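Local coordinates for Rab GDP dissociation inhibitor alpha (Naegleria fowleri, PDB 6C87), which probably binds prenylated Rab GTPases in their GDP-bound form, slows nucleotide release and carries them between membranes and cytosol, at residues A52-L56 against D57-E61; L221-D224 against S225-Y229; E422-A425 against V426-D430. One frame throughout, in Å; residues are numbered along the deposited sequence.

Contact 1: residues A52-L56 against D57-E61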
ATOM      1  N   ALA A  52      -2.054  32.272  16.997  1.00 42.68           N
ATOM      2  CA  ALA A  52      -3.321  32.533  17.656  1.00 34.02           C
ATOM      3  C   ALA A  52      -4.195  33.449  16.814  1.00 30.99           C
ATOM      4  O   ALA A  52      -3.734  34.125  15.885  1.00 35.86           O
ATOM      5  CB  ALA A  52      -3.085  33.156  19.036  1.00 28.11           C
ATOM      6  N   SER A  53      -5.485  33.443  17.138  1.00 31.32           N
ATOM      7  CA  SER A  53      -6.478  34.285  16.485  1.00 33.45           C
ATOM      8  C   SER A  53      -6.814  35.429  17.433  1.00 34.62           C
ATOM      9  O   SER A  53      -7.329  35.197  18.532  1.00 42.49           O
ATOM     10  CB  SER A  53      -7.727  33.478  16.124  1.00 39.20           C
ATOM     11  OG  SER A  53      -8.713  34.293  15.507  1.00 41.18           O
ATOM     12  N   LEU A  54      -6.508  36.651  17.022  1.00 38.85           N
ATOM     13  CA  LEU A  54      -6.630  37.815  17.886  1.00 39.08           C
ATOM     14  C   LEU A  54      -7.718  38.757  17.395  1.00 36.28           C
ATOM     15  O   LEU A  54      -7.935  38.903  16.185  1.00 37.10           O
ATOM     16  CB  LEU A  54      -5.298  38.575  17.970  1.00 41.95           C
ATOM     17  CG  LEU A  54      -4.269  38.095  18.999  1.00 40.19           C
ATOM     18  CD1 LEU A  54      -3.889  36.645  18.767  1.00 39.30           C
ATOM     19  CD2 LEU A  54      -3.034  38.980  18.958  1.00 33.78           C
ATOM     20  N   ASN A  55      -8.381  39.422  18.348  1.00 28.46           N
ATOM     21  CA  ASN A  55      -9.260  40.519  17.992  1.00 30.66           C
ATOM     22  C   ASN A  55      -8.442  41.806  17.995  1.00 32.11           C
ATOM     23  O   ASN A  55      -7.241  41.804  18.289  1.00 28.42           O
ATOM     24  CB  ASN A  55     -10.485  40.590  18.917  1.00 37.67           C
ATOM     25  CG  ASN A  55     -10.139  40.917  20.367  1.00 41.28           C
ATOM     26  OD1 ASN A  55      -9.292  41.763  20.659  1.00 45.49           O
ATOM     27  ND2 ASN A  55     -10.813  40.244  21.284  1.00 36.18           N
ATOM     28  N   LEU A  56      -9.105  42.925  17.681  1.00 37.23           N
ATOM     29  CA  LEU A  56      -8.384  44.173  17.461  1.00 36.68           C
ATOM     30  C   LEU A  56      -7.764  44.692  18.756  1.00 36.80           C
ATOM     31  O   LEU A  56      -6.605  45.123  18.763  1.00 37.93           O
ATOM     32  CB  LEU A  56      -9.313  45.207  16.829  1.00 30.72           C
ATOM     33  CG  LEU A  56      -8.662  46.438  16.193  1.00 37.02           C
ATOM     34  CD1 LEU A  56      -7.740  46.050  15.035  1.00 28.80           C
ATOM     35  CD2 LEU A  56      -9.717  47.416  15.717  1.00 43.29           C
ATOM     36  N   ASP A  57      -8.508  44.644  19.866  1.00 31.78           N
ATOM     37  CA  ASP A  57      -7.936  45.047  21.150  1.00 33.03           C
ATOM     38  C   ASP A  57      -6.706  44.207  21.475  1.00 37.59           C
ATOM     39  O   ASP A  57      -5.700  44.724  21.976  1.00 46.39           O
ATOM     40  CB  ASP A  57      -8.966  44.904  22.272  1.00 34.83           C
ATOM     41  CG  ASP A  57     -10.119  45.902  22.171  1.00 39.49           C
ATOM     42  OD1 ASP A  57     -11.215  45.572  22.674  1.00 41.25           O
ATOM     43  OD2 ASP A  57      -9.957  46.984  21.567  1.00 39.55           O
ATOM     44  N   GLN A  58      -6.779  42.901  21.204  1.00 36.93           N
ATOM     45  CA  GLN A  58      -5.651  42.013  21.466  1.00 36.07           C
ATOM     46  C   GLN A  58      -4.473  42.322  20.545  1.00 39.54           C
ATOM     47  O   GLN A  58      -3.314  42.220  20.962  1.00 40.33           O
ATOM     48  CB  GLN A  58      -6.090  40.551  21.333  1.00 38.69           C
ATOM     49  CG  GLN A  58      -7.054  40.089  22.430  1.00 36.09           C
ATOM     50  CD  GLN A  58      -7.674  38.720  22.164  1.00 45.22           C
ATOM     51  OE1 GLN A  58      -7.924  38.335  21.014  1.00 39.67           O
ATOM     52  NE2 GLN A  58      -7.925  37.977  23.239  1.00 45.23           N
ATOM     53  N   MET A  59      -4.747  42.691  19.288  1.00 42.73           N
ATOM     54  CA  MET A  59      -3.673  43.103  18.383  1.00 33.88           C
ATOM     55  C   MET A  59      -2.971  44.351  18.906  1.00 36.82           C
ATOM     56  O   MET A  59      -1.737  44.420  18.930  1.00 43.57           O
ATOM     57  CB  MET A  59      -4.228  43.361  16.987  1.00 31.62           C
ATOM     58  CG  MET A  59      -4.705  42.120  16.280  1.00 36.37           C
ATOM     59  SD  MET A  59      -3.364  41.069  15.719  1.00 41.49           S
ATOM     60  CE  MET A  59      -2.645  42.045  14.413  1.00 39.48           C
ATOM     61  N   PHE A  60      -3.750  45.353  19.324  1.00 30.56           N
ATOM     62  CA  PHE A  60      -3.160  46.584  19.841  1.00 36.04           C
ATOM     63  C   PHE A  60      -2.398  46.351  21.144  1.00 39.10           C
ATOM     64  O   PHE A  60      -1.352  46.970  21.366  1.00 43.00           O
ATOM     65  CB  PHE A  60      -4.235  47.655  20.022  1.00 36.07           C
ATOM     66  CG  PHE A  60      -4.416  48.526  18.812  1.00 37.34           C
ATOM     67  CD1 PHE A  60      -5.017  48.027  17.663  1.00 40.35           C
ATOM     68  CD2 PHE A  60      -3.959  49.836  18.810  1.00 37.45           C
ATOM     69  CE1 PHE A  60      -5.174  48.826  16.541  1.00 44.24           C
ATOM     70  CE2 PHE A  60      -4.113  50.645  17.691  1.00 37.14           C
ATOM     71  CZ  PHE A  60      -4.721  50.140  16.555  1.00 42.77           C
ATOM     72  N   GLU A  61      -2.900  45.480  22.027  1.00 36.17           N
ATOM     73  CA  GLU A  61      -2.119  45.160  23.221  1.00 39.81           C
ATOM     74  C   GLU A  61      -0.807  44.480  22.840  1.00 41.45           C
ATOM     75  O   GLU A  61       0.261  44.844  23.343  1.00 42.06           O
ATOM     76  CB  GLU A  61      -2.926  44.292  24.188  1.00 31.02           C
TER
HETATM   77  O   HOH W   1     -10.105  36.555  19.620  1.00 37.80           O
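The side-chain amides of Asn55 and Gln58 lie against each other as a stack, their planes 22° apart. Asn55 ND2 sits 3.6 Å from Gln58 CD across this stack. The Phe60 ring is met differently: Leu56 O lies at its edge, near the ring plane, and Leu56 CD1 comes within 4.1 Å of Phe60 CE1. These two side chains run side by side in the same direction.

Two bonds between backbone and side chain tie Asn55 to Gln58 reciprocally. Gln58 N donates to Asn55 OD1 at 2.8 Å, slightly off the carbonyl plane. Asn55 N donates to Gln58 OE1 at 2.9 Å, nearly straight at 169°, and reaches a lone pair in the plane of that carbonyl. Asn55 CG is placed between its own backbone N and carbonyl carbon (chi1 65°), which turns OD1 toward the backbone N-H of Gln58 at the N-terminal end of the helix. A water lies close to both Gln58 OE1 and Ser53 O and may bridge them, though it has more acceptors in reach than protons.

Regular helical bonds follow. Met59 N bonds to Asn55 O at 2.8 Å, and Phe60 N bonds to Leu56 O. On the apolar side, Leu54 CG rests on Gln58 CB, and Leu54 CD2 touches Met59 SD at 3.9 Å, the two side chains crossing at about a right angle. Met59 also touches Ile82 of strand 82-83, Ile312 of strand 302-315 and Phe391 of strand 389-400.

Asn55 is the N-cap of helix 56-64. Together with Gln58 it makes a capping box, where strand 53-54 passes into the helix.

Contact 2: residues L221-D224 against S225-Y229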
ATOM      1  N   LEU A 221      -4.200  18.924  -9.764  1.00 39.41           N
ATOM      2  CA  LEU A 221      -4.895  19.171  -8.509  1.00 47.36           C
ATOM      3  C   LEU A 221      -5.408  20.601  -8.442  1.00 49.36           C
ATOM      4  O   LEU A 221      -6.557  20.842  -8.043  1.00 47.33           O
ATOM      5  CB  LEU A 221      -3.952  18.886  -7.341  1.00 48.77           C
ATOM      6  CG  LEU A 221      -4.468  19.204  -5.942  1.00 45.96           C
ATOM      7  CD1 LEU A 221      -5.676  18.336  -5.608  1.00 40.31           C
ATOM      8  CD2 LEU A 221      -3.349  19.009  -4.930  1.00 43.48           C
ATOM      9  N   TYR A 222      -4.572  21.559  -8.859  1.00 42.33           N
ATOM     10  CA  TYR A 222      -4.970  22.961  -8.886  1.00 38.97           C
ATOM     11  C   TYR A 222      -6.155  23.174  -9.818  1.00 44.47           C
ATOM     12  O   TYR A 222      -7.156  23.782  -9.432  1.00 50.69           O
ATOM     13  CB  TYR A 222      -3.773  23.828  -9.303  1.00 41.05           C
ATOM     14  CG  TYR A 222      -3.996  25.335  -9.233  1.00 38.85           C
ATOM     15  CD1 TYR A 222      -4.840  25.978 -10.138  1.00 37.03           C
ATOM     16  CD2 TYR A 222      -3.361  26.113  -8.275  1.00 39.87           C
ATOM     17  CE1 TYR A 222      -5.057  27.341 -10.082  1.00 34.20           C
ATOM     18  CE2 TYR A 222      -3.565  27.492  -8.217  1.00 38.08           C
ATOM     19  CZ  TYR A 222      -4.421  28.096  -9.120  1.00 36.99           C
ATOM     20  OH  TYR A 222      -4.645  29.455  -9.082  1.00 37.17           O
ATOM     21  N   GLU A 223      -6.066  22.652 -11.043  1.00 42.08           N
ATOM     22  CA  GLU A 223      -7.134  22.853 -12.018  1.00 47.50           C
ATOM     23  C   GLU A 223      -8.434  22.182 -11.581  1.00 49.88           C
ATOM     24  O   GLU A 223      -9.518  22.753 -11.752  1.00 48.02           O
ATOM     25  CB  GLU A 223      -6.684  22.328 -13.382  1.00 52.36           C
ATOM     26  CG  GLU A 223      -7.705  22.477 -14.495  1.00 64.31           C
ATOM     27  CD  GLU A 223      -7.320  21.715 -15.755  1.00 77.72           C
ATOM     28  OE1 GLU A 223      -6.646  20.664 -15.648  1.00 81.85           O
ATOM     29  OE2 GLU A 223      -7.693  22.171 -16.856  1.00 82.78           O
ATOM     30  N   ASP A 224      -8.350  20.976 -11.013  1.00 52.85           N
ATOM     31  CA  ASP A 224      -9.551  20.283 -10.547  1.00 63.58           C
ATOM     32  C   ASP A 224     -10.212  21.031  -9.393  1.00 61.62           C
ATOM     33  O   ASP A 224     -11.436  21.212  -9.379  1.00 58.01           O
ATOM     34  CB  ASP A 224      -9.213  18.846 -10.142  1.00 70.79           C
ATOM     35  CG  ASP A 224      -9.130  17.901 -11.335  1.00 83.22           C
ATOM     36  OD1 ASP A 224      -8.370  16.913 -11.255  1.00 86.39           O
ATOM     37  OD2 ASP A 224      -9.781  18.173 -12.369  1.00 86.58           O
ATOM     38  N   SER A 225      -9.418  21.450  -8.403  1.00 54.82           N
ATOM     39  CA  SER A 225      -9.972  22.198  -7.281  1.00 47.93           C
ATOM     40  C   SER A 225     -10.548  23.532  -7.744  1.00 43.97           C
ATOM     41  O   SER A 225     -11.629  23.942  -7.303  1.00 41.63           O
ATOM     42  CB  SER A 225      -8.896  22.404  -6.217  1.00 45.98           C
ATOM     43  OG  SER A 225      -8.453  21.156  -5.716  1.00 54.08           O
ATOM     44  N   LEU A 226      -9.863  24.191  -8.679  1.00 35.62           N
ATOM     45  CA  LEU A 226     -10.328  25.476  -9.195  1.00 43.44           C
ATOM     46  C   LEU A 226     -11.685  25.343  -9.879  1.00 48.78           C
ATOM     47  O   LEU A 226     -12.534  26.232  -9.755  1.00 49.00           O
ATOM     48  CB  LEU A 226      -9.288  26.054 -10.166  1.00 45.33           C
ATOM     49  CG  LEU A 226      -9.567  27.272 -11.068  1.00 48.55           C
ATOM     50  CD1 LEU A 226      -9.590  28.571 -10.291  1.00 36.62           C
ATOM     51  CD2 LEU A 226      -8.573  27.364 -12.216  1.00 50.20           C
ATOM     52  N   ASN A 227     -11.911  24.244 -10.611  1.00 56.26           N
ATOM     53  CA  ASN A 227     -13.193  24.066 -11.291  1.00 62.62           C
ATOM     54  C   ASN A 227     -14.322  23.715 -10.331  1.00 63.08           C
ATOM     55  O   ASN A 227     -15.490  23.959 -10.653  1.00 63.27           O
ATOM     56  CB  ASN A 227     -13.081  22.971 -12.356  1.00 68.99           C
ATOM     57  CG  ASN A 227     -12.363  23.443 -13.610  1.00 79.45           C
ATOM     58  OD1 ASN A 227     -12.293  24.643 -13.890  1.00 77.42           O
ATOM     59  ND2 ASN A 227     -11.825  22.497 -14.374  1.00 85.13           N
ATOM     60  N   MET A 228     -13.996  23.169  -9.158  1.00 67.64           N
ATOM     61  CA  MET A 228     -14.998  22.749  -8.183  1.00 71.21           C
ATOM     62  C   MET A 228     -15.541  23.930  -7.387  1.00 62.61           C
ATOM     63  O   MET A 228     -16.741  23.993  -7.098  1.00 70.61           O
ATOM     64  CB  MET A 228     -14.411  21.682  -7.261  1.00 75.83           C
ATOM     65  CG  MET A 228     -14.608  20.272  -7.788  1.00 76.02           C
ATOM     66  SD  MET A 228     -14.086  19.016  -6.617  1.00 78.61           S
ATOM     67  CE  MET A 228     -15.295  19.208  -5.314  1.00 76.57           C
ATOM     68  N   TYR A 229     -14.670  24.874  -7.041  1.00 54.75           N
ATOM     69  CA  TYR A 229     -15.030  26.030  -6.239  1.00 60.00           C
ATOM     70  C   TYR A 229     -15.096  27.317  -7.046  1.00 66.13           C
ATOM     71  O   TYR A 229     -15.651  28.306  -6.559  1.00 70.53           O
ATOM     72  CB  TYR A 229     -14.062  26.160  -5.046  1.00 58.35           C
ATOM     73  CG  TYR A 229     -14.086  24.901  -4.198  1.00 59.98           C
ATOM     74  CD1 TYR A 229     -14.897  24.826  -3.074  1.00 61.66           C
ATOM     75  CD2 TYR A 229     -13.365  23.765  -4.560  1.00 58.87           C
ATOM     76  CE1 TYR A 229     -14.964  23.669  -2.311  1.00 62.23           C
ATOM     77  CE2 TYR A 229     -13.433  22.603  -3.807  1.00 57.22           C
ATOM     78  CZ  TYR A 229     -14.229  22.563  -2.678  1.00 59.44           C
ATOM     79  OH  TYR A 229     -14.301  21.413  -1.915  1.00 58.68           O
TER
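Ser225 and Leu221 meet through the backbone and perhaps through a hydroxyl. Ser225 N donates to Leu221 O at 2.9 Å and 167°. Ser225 OG lies 3.0 Å from the same Leu221 O. The torsion that sets OG beside its own backbone N (chi1 -62°) turns it back to that carbonyl. Its proton has another acceptor in reach, so a second bond to Leu221 O is possible but uncertain.

The other backbone bonds continue the helix. Leu226 N reaches Tyr222 O at 2.8 Å, and Asn227 N reaches Glu223 O at 3.0 Å. At Asp224 O the pattern weakens: Met228 N and Asn227 N both point to it, at 3.2 and 3.3 Å, and both bonds are weak. This marks the last turn of the helix.

Two polar side chains, Glu223 and Asn227, run side by side, with Asn227 ND2 near Glu223 CG. Apolar contact is small: Leu226 CD2 comes to the edge of the Tyr222 ring, 4.1 Å from Tyr222 CE1.

Residues 221-229 form the C-terminal end of helix 212-229. Leu221, Tyr222 and Ser225 pack on Met90 of strand 89-90, and Tyr222 OH is bonded to Ser117 OG of strand 111-121. Met228 packs on Met228 of a second subunit. The Tyr229 ring meets Tyr229 of that subunit nearly perpendicularly, and Tyr229 OH is hydrogen-bonded to Met228 O of that subunit.

Contact 3: residues E422-A425 against V426-D430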
ATOM      1  N   GLU A 422       0.457  22.994   2.621  1.00 36.17           N
ATOM      2  CA  GLU A 422       1.094  21.732   2.228  1.00 39.27           C
ATOM      3  C   GLU A 422       2.284  21.381   3.122  1.00 42.83           C
ATOM      4  O   GLU A 422       2.430  20.234   3.564  1.00 42.98           O
ATOM      5  CB  GLU A 422       1.556  21.785   0.778  1.00 43.41           C
ATOM      6  CG  GLU A 422       1.758  20.406   0.210  1.00 52.32           C
ATOM      7  CD  GLU A 422       2.463  20.423  -1.119  1.00 62.66           C
ATOM      8  OE1 GLU A 422       2.760  19.328  -1.640  1.00 62.66           O
ATOM      9  OE2 GLU A 422       2.729  21.530  -1.631  1.00 70.73           O
ATOM     10  N   SER A 423       3.165  22.346   3.378  1.00 38.20           N
ATOM     11  CA  SER A 423       4.342  22.036   4.179  1.00 39.91           C
ATOM     12  C   SER A 423       3.954  21.709   5.620  1.00 47.33           C
ATOM     13  O   SER A 423       4.594  20.866   6.264  1.00 52.37           O
ATOM     14  CB  SER A 423       5.347  23.189   4.091  1.00 29.64           C
ATOM     15  OG  SER A 423       4.886  24.345   4.757  1.00 39.45           O
ATOM     16  N   CYS A 424       2.899  22.343   6.137  1.00 36.28           N
ATOM     17  CA  CYS A 424       2.387  21.944   7.442  1.00 36.80           C
ATOM     18  C   CYS A 424       1.842  20.515   7.415  1.00 41.20           C
ATOM     19  O   CYS A 424       2.091  19.730   8.340  1.00 47.87           O
ATOM     20  CB  CYS A 424       1.314  22.935   7.897  1.00 33.95           C
ATOM     21  SG  CYS A 424       0.240  22.328   9.201  1.00 49.75           S
ATOM     22  N   ALA A 425       1.115  20.148   6.351  1.00 38.76           N
ATOM     23  CA  ALA A 425       0.586  18.788   6.234  1.00 37.63           C
ATOM     24  C   ALA A 425       1.703  17.759   6.101  1.00 46.95           C
ATOM     25  O   ALA A 425       1.619  16.665   6.677  1.00 49.55           O
ATOM     26  CB  ALA A 425      -0.372  18.689   5.047  1.00 36.75           C
ATOM     27  N   VAL A 426       2.754  18.087   5.340  1.00 40.65           N
ATOM     28  CA  VAL A 426       3.904  17.193   5.231  1.00 34.15           C
ATOM     29  C   VAL A 426       4.542  16.980   6.602  1.00 42.80           C
ATOM     30  O   VAL A 426       4.966  15.867   6.941  1.00 49.71           O
ATOM     31  CB  VAL A 426       4.911  17.740   4.194  1.00 37.60           C
ATOM     32  CG1 VAL A 426       6.236  17.017   4.278  1.00 35.67           C
ATOM     33  CG2 VAL A 426       4.346  17.605   2.784  1.00 34.32           C
ATOM     34  N   ASP A 427       4.607  18.037   7.421  1.00 41.13           N
ATOM     35  CA  ASP A 427       5.143  17.890   8.773  1.00 39.93           C
ATOM     36  C   ASP A 427       4.258  16.991   9.637  1.00 48.34           C
ATOM     37  O   ASP A 427       4.771  16.164  10.399  1.00 53.36           O
ATOM     38  CB  ASP A 427       5.312  19.259   9.433  1.00 40.48           C
ATOM     39  CG  ASP A 427       6.176  19.202  10.681  1.00 43.80           C
ATOM     40  OD1 ASP A 427       7.043  18.305  10.756  1.00 46.95           O
ATOM     41  OD2 ASP A 427       5.997  20.050  11.584  1.00 45.11           O
ATOM     42  N   ILE A 428       2.930  17.132   9.531  1.00 46.20           N
ATOM     43  CA  ILE A 428       2.024  16.291  10.318  1.00 41.15           C
ATOM     44  C   ILE A 428       2.200  14.825   9.949  1.00 42.08           C
ATOM     45  O   ILE A 428       2.329  13.956  10.822  1.00 37.20           O
ATOM     46  CB  ILE A 428       0.565  16.732  10.119  1.00 36.95           C
ATOM     47  CG1 ILE A 428       0.291  18.062  10.823  1.00 38.82           C
ATOM     48  CG2 ILE A 428      -0.374  15.643  10.595  1.00 34.44           C
ATOM     49  CD1 ILE A 428      -1.006  18.716  10.384  1.00 36.95           C
ATOM     50  N   VAL A 429       2.201  14.530   8.643  1.00 44.16           N
ATOM     51  CA  VAL A 429       2.362  13.156   8.175  1.00 41.79           C
ATOM     52  C   VAL A 429       3.685  12.584   8.650  1.00 46.71           C
ATOM     53  O   VAL A 429       3.757  11.434   9.103  1.00 51.73           O
ATOM     54  CB  VAL A 429       2.266  13.093   6.642  1.00 40.47           C
ATOM     55  CG1 VAL A 429       2.695  11.710   6.156  1.00 40.03           C
ATOM     56  CG2 VAL A 429       0.855  13.424   6.187  1.00 39.09           C
ATOM     57  N   ASP A 430       4.752  13.372   8.537  1.00 45.83           N
ATOM     58  CA  ASP A 430       6.056  12.897   8.968  1.00 44.98           C
ATOM     59  C   ASP A 430       6.059  12.616  10.465  1.00 46.75           C
ATOM     60  O   ASP A 430       6.544  11.568  10.908  1.00 43.09           O
ATOM     61  CB  ASP A 430       7.135  13.903   8.580  1.00 43.29           C
ATOM     62  CG  ASP A 430       8.507  13.454   8.999  1.00 48.65           C
ATOM     63  OD1 ASP A 430       8.889  12.314   8.636  1.00 53.19           O
ATOM     64  OD2 ASP A 430       9.210  14.248   9.655  1.00 46.67           O
TER
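Val426 N donates to Glu422 O at 2.8 Å and begins a regular series of four helical bonds, each from a residue to the one four places before it. The next, from Asp427 N to Ser423 O, is 3.1 Å, and its donor is tilted well out of the carbonyl plane. Ile428 N bonds to Cys424 O and Val429 N to Ala425 O, both at 3.0 Å.

The polar side chains turn outward from this ladder. Glu422 makes a salt bridge with Arg218, on the helix that carries contact 2. Ser423 OG bonds to Asp416 OD2, and Asp427 OD2 accepts from Lys413 N. The chi1 of -166° points the Asp427 carboxylate away from the preceding turn. Only its CB stays close to that turn, 3.4 Å from Cys424 O.

The packing comes next. Cys424 SG meets Ile428 CD1 at 4.0 Å, one turn on. Ile428 CG1 stands beside its own backbone N (chi1 -72°), and this brings the CG1-CD1 arm back over Cys424 O. The two valines use one branch each in a similar way. Val426 CG2 lies 3.3 Å from Glu422 O, and Val429 CG2 is near Ala425 O.

Beyond the two segments, one face carries Cys424 and Ile428 against Thr23 of helix 22-33, and Ile428 also reaches Val26 and Ile27. Another carries Ala425 and Val429 against helix 94-102, at Lys94, Leu95 and Ile98. Val429 touches Phe440 and Trp442 as well.

Small and branched apolar groups thus touch two other helices, with Val426 at the exposed edge. Glu422, Ser423 and Asp427 have polar partners on other parts of the chain. The buried Asp427 carboxylate has a backbone N-H as partner, which would probably help to stabilise its negative charge.

From the N terminus, contact 1 comes first, at the passage from strand 53-54 into helix 56-64. Contact 2 follows at the end of helix 212-229, and contact 3 opens helix 422-436. Each lies within one continuous segment, so none closes a long loop. They stand in series and neither nest nor cross. In contact 1, strand 53-54 pairs antiparallel with strand 82-83, and the helix adjoins strands 302-315 and 389-400. Contact 2 adjoins strand 89-90 and a second subunit. Contact 3 meets helices 22-33 and 94-102. Contacts 2 and 3 come nearest, about 7 Å between nearest atoms, and a salt bridge joins their helices. Contact 1 lies about 28 Å from contact 3, centre to centre.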